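Local coordinates for hypothetical protein PurS (Thermus thermophilus, PDB 2DGB) that belongs to the PurS family of small alpha/beta proteins, pairing two helices with an antiparallel three-stranded sheet, and assembles from two copies of the chain, at residues A[66-70]-A[71-75]. Numbering follows the deposited sequence.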
loop_
_atom_site.group_PDB
_atom_site.type_symbol
_atom_site.label_atom_id
_atom_site.label_comp_id
_atom_site.label_asym_id
_atom_site.label_seq_id
_atom_site.Cartn_x
_atom_site.Cartn_y
_atom_site.Cartn_z
ATOM N N LEU A 66 -12.055 -10.515 0.816
ATOM C CA LEU A 66 -11.730 -11.688 1.619
ATOM C C LEU A 66 -10.624 -11.434 2.647
ATOM O O LEU A 66 -10.649 -11.995 3.745
ATOM C CB LEU A 66 -11.307 -12.844 0.707
ATOM C CG LEU A 66 -12.377 -13.443 -0.214
ATOM C CD1 LEU A 66 -11.731 -14.424 -1.179
ATOM C CD2 LEU A 66 -13.447 -14.139 0.621
ATOM N N LEU A 67 -9.667 -10.584 2.294
ATOM C CA LEU A 67 -8.533 -10.301 3.165
ATOM C C LEU A 67 -8.680 -9.151 4.150
ATOM O O LEU A 67 -8.007 -9.141 5.182
ATOM C CB LEU A 67 -7.280 -10.057 2.324
ATOM C CG LEU A 67 -6.869 -11.172 1.365
ATOM C CD1 LEU A 67 -5.576 -10.762 0.691
ATOM C CD2 LEU A 67 -6.689 -12.484 2.112
ATOM N N ALA A 68 -9.533 -8.179 3.838
ATOM C CA ALA A 68 -9.719 -7.041 4.734
ATOM C C ALA A 68 -10.743 -7.340 5.822
ATOM O O ALA A 68 -11.699 -8.068 5.590
ATOM C CB ALA A 68 -10.164 -5.813 3.939
ATOM N N ASN A 69 -10.525 -6.783 7.011
ATOM C CA ASN A 69 -11.458 -6.950 8.127
ATOM C C ASN A 69 -12.679 -6.113 7.742
ATOM O O ASN A 69 -12.593 -4.897 7.632
ATOM C CB ASN A 69 -10.834 -6.406 9.415
ATOM C CG ASN A 69 -11.771 -6.497 10.607
ATOM O OD1 ASN A 69 -12.889 -5.976 10.588
ATOM N ND2 ASN A 69 -11.313 -7.160 11.656
ATOM N N PRO A 70 -13.837 -6.755 7.546
ATOM C CA PRO A 70 -15.056 -6.034 7.159
ATOM C C PRO A 70 -15.455 -4.864 8.052
ATOM O O PRO A 70 -15.922 -3.834 7.571
ATOM C CB PRO A 70 -16.114 -7.135 7.145
ATOM C CG PRO A 70 -15.644 -8.051 8.226
ATOM C CD PRO A 70 -14.154 -8.136 7.951
ATOM N N VAL A 71 -15.262 -5.013 9.356
ATOM C CA VAL A 71 -15.648 -3.959 10.275
ATOM C C VAL A 71 -14.587 -2.893 10.531
ATOM O O VAL A 71 -14.918 -1.737 10.779
ATOM C CB VAL A 71 -16.076 -4.557 11.629
ATOM C CG1 VAL A 71 -16.454 -3.441 12.589
ATOM C CG2 VAL A 71 -17.253 -5.509 11.429
HETATM N N MSE A 72 -13.316 -3.261 10.438
HETATM C CA MSE A 72 -12.258 -2.308 10.732
HETATM C C MSE A 72 -11.346 -1.840 9.615
HETATM O O MSE A 72 -10.547 -0.933 9.822
HETATM C CB MSE A 72 -11.399 -2.857 11.857
HETATM C CG MSE A 72 -12.132 -2.941 13.169
HETATM SE SE MSE A 72 -11.004 -3.760 14.471
HETATM C CE MSE A 72 -9.584 -2.447 14.504
ATOM N N GLU A 73 -11.452 -2.453 8.446
ATOM C CA GLU A 73 -10.616 -2.069 7.324
ATOM C C GLU A 73 -11.438 -1.895 6.060
ATOM O O GLU A 73 -12.599 -2.292 5.992
ATOM C CB GLU A 73 -9.554 -3.137 7.052
ATOM C CG GLU A 73 -8.607 -3.419 8.195
ATOM C CD GLU A 73 -7.636 -4.527 7.859
ATOM O OE1 GLU A 73 -8.092 -5.618 7.464
ATOM O OE2 GLU A 73 -6.420 -4.310 7.984
ATOM N N VAL A 74 -10.804 -1.297 5.061
ATOM C CA VAL A 74 -11.405 -1.086 3.756
ATOM C C VAL A 74 -10.297 -1.427 2.769
ATOM O O VAL A 74 -9.115 -1.223 3.061
ATOM C CB VAL A 74 -11.830 0.384 3.542
ATOM C CG1 VAL A 74 -12.975 0.743 4.487
ATOM C CG2 VAL A 74 -10.645 1.303 3.765
ATOM N N TYR A 75 -10.663 -1.969 1.615
ATOM C CA TYR A 75 -9.657 -2.301 0.618
ATOM C C TYR A 75 -9.893 -1.433 -0.597
ATOM O O TYR A 75 -10.987 -0.902 -0.791
ATOM C CB TYR A 75 -9.737 -3.785 0.226
ATOM C CG TYR A 75 -11.024 -4.189 -0.467
ATOM C CD1 TYR A 75 -11.167 -4.086 -1.854
ATOM C CD2 TYR A 75 -12.101 -4.678 0.267
ATOM C CE1 TYR A 75 -12.357 -4.466 -2.490
ATOM C CE2 TYR A 75 -13.290 -5.057 -0.354
ATOM C CZ TYR A 75 -13.413 -4.953 -1.726
ATOM O OH TYR A 75 -14.594 -5.360 -2.320
#
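Asn-69 opens an Asx motif that runs through Glu-73 in the tight turn leading from helix 53-67 into strand 73-83, an outermost strand of the sheet within this chain. Both oxygens of Asn-69 gather amides from farther along the chain. The side-chain OD1 accepts Met-72 N at 2.8 Å, with the donor standing 49° out of the amide carbonyl plane, and takes a second, weak bond from Val-71 N, also at 2.8 Å. A chi1 of 178° sets CG anti to the backbone N and next to the backbone carbonyl carbon of Asn-69, which brings OD1 to the amides of Val-71 and Met-72. The backbone O of Asn-69 accepts Glu-73 N at 2.8 Å and, weakly, Met-72 N at 3.3 Å, so Met-72 N is shared between the two oxygens. Pro-70 and Val-71 carry helix-like backbone angles through the bend, and their side chains brush where Pro-70 CG meets Val-71 CG2 at 4.4 Å.

Glu-73 returns the grip from the strand side. Its chain, extended beyond CG, runs back alongside CB of Asn-69 and brings OE1 close to CA of Ala-68, the first residue to leave helical geometry. The other carboxylate oxygen has a weak, long ion pair with Lys-42, while Lys-13, just past strand 3-12, hydrogen-bonds through NZ to Pro-70 O. Farther toward the helix, buried Ala-68 rests on Ile-10, and Ala-68 CB sits at the edge of the Tyr-75 ring, near its plane, 4.3 Å from Tyr-75 CB. The link across the turn from the carboxylate is nearly straight: Asn-69 N points to the anti lone pair of Glu-73 OE1 at 2.7 Å, with an N-H...O angle of 167°.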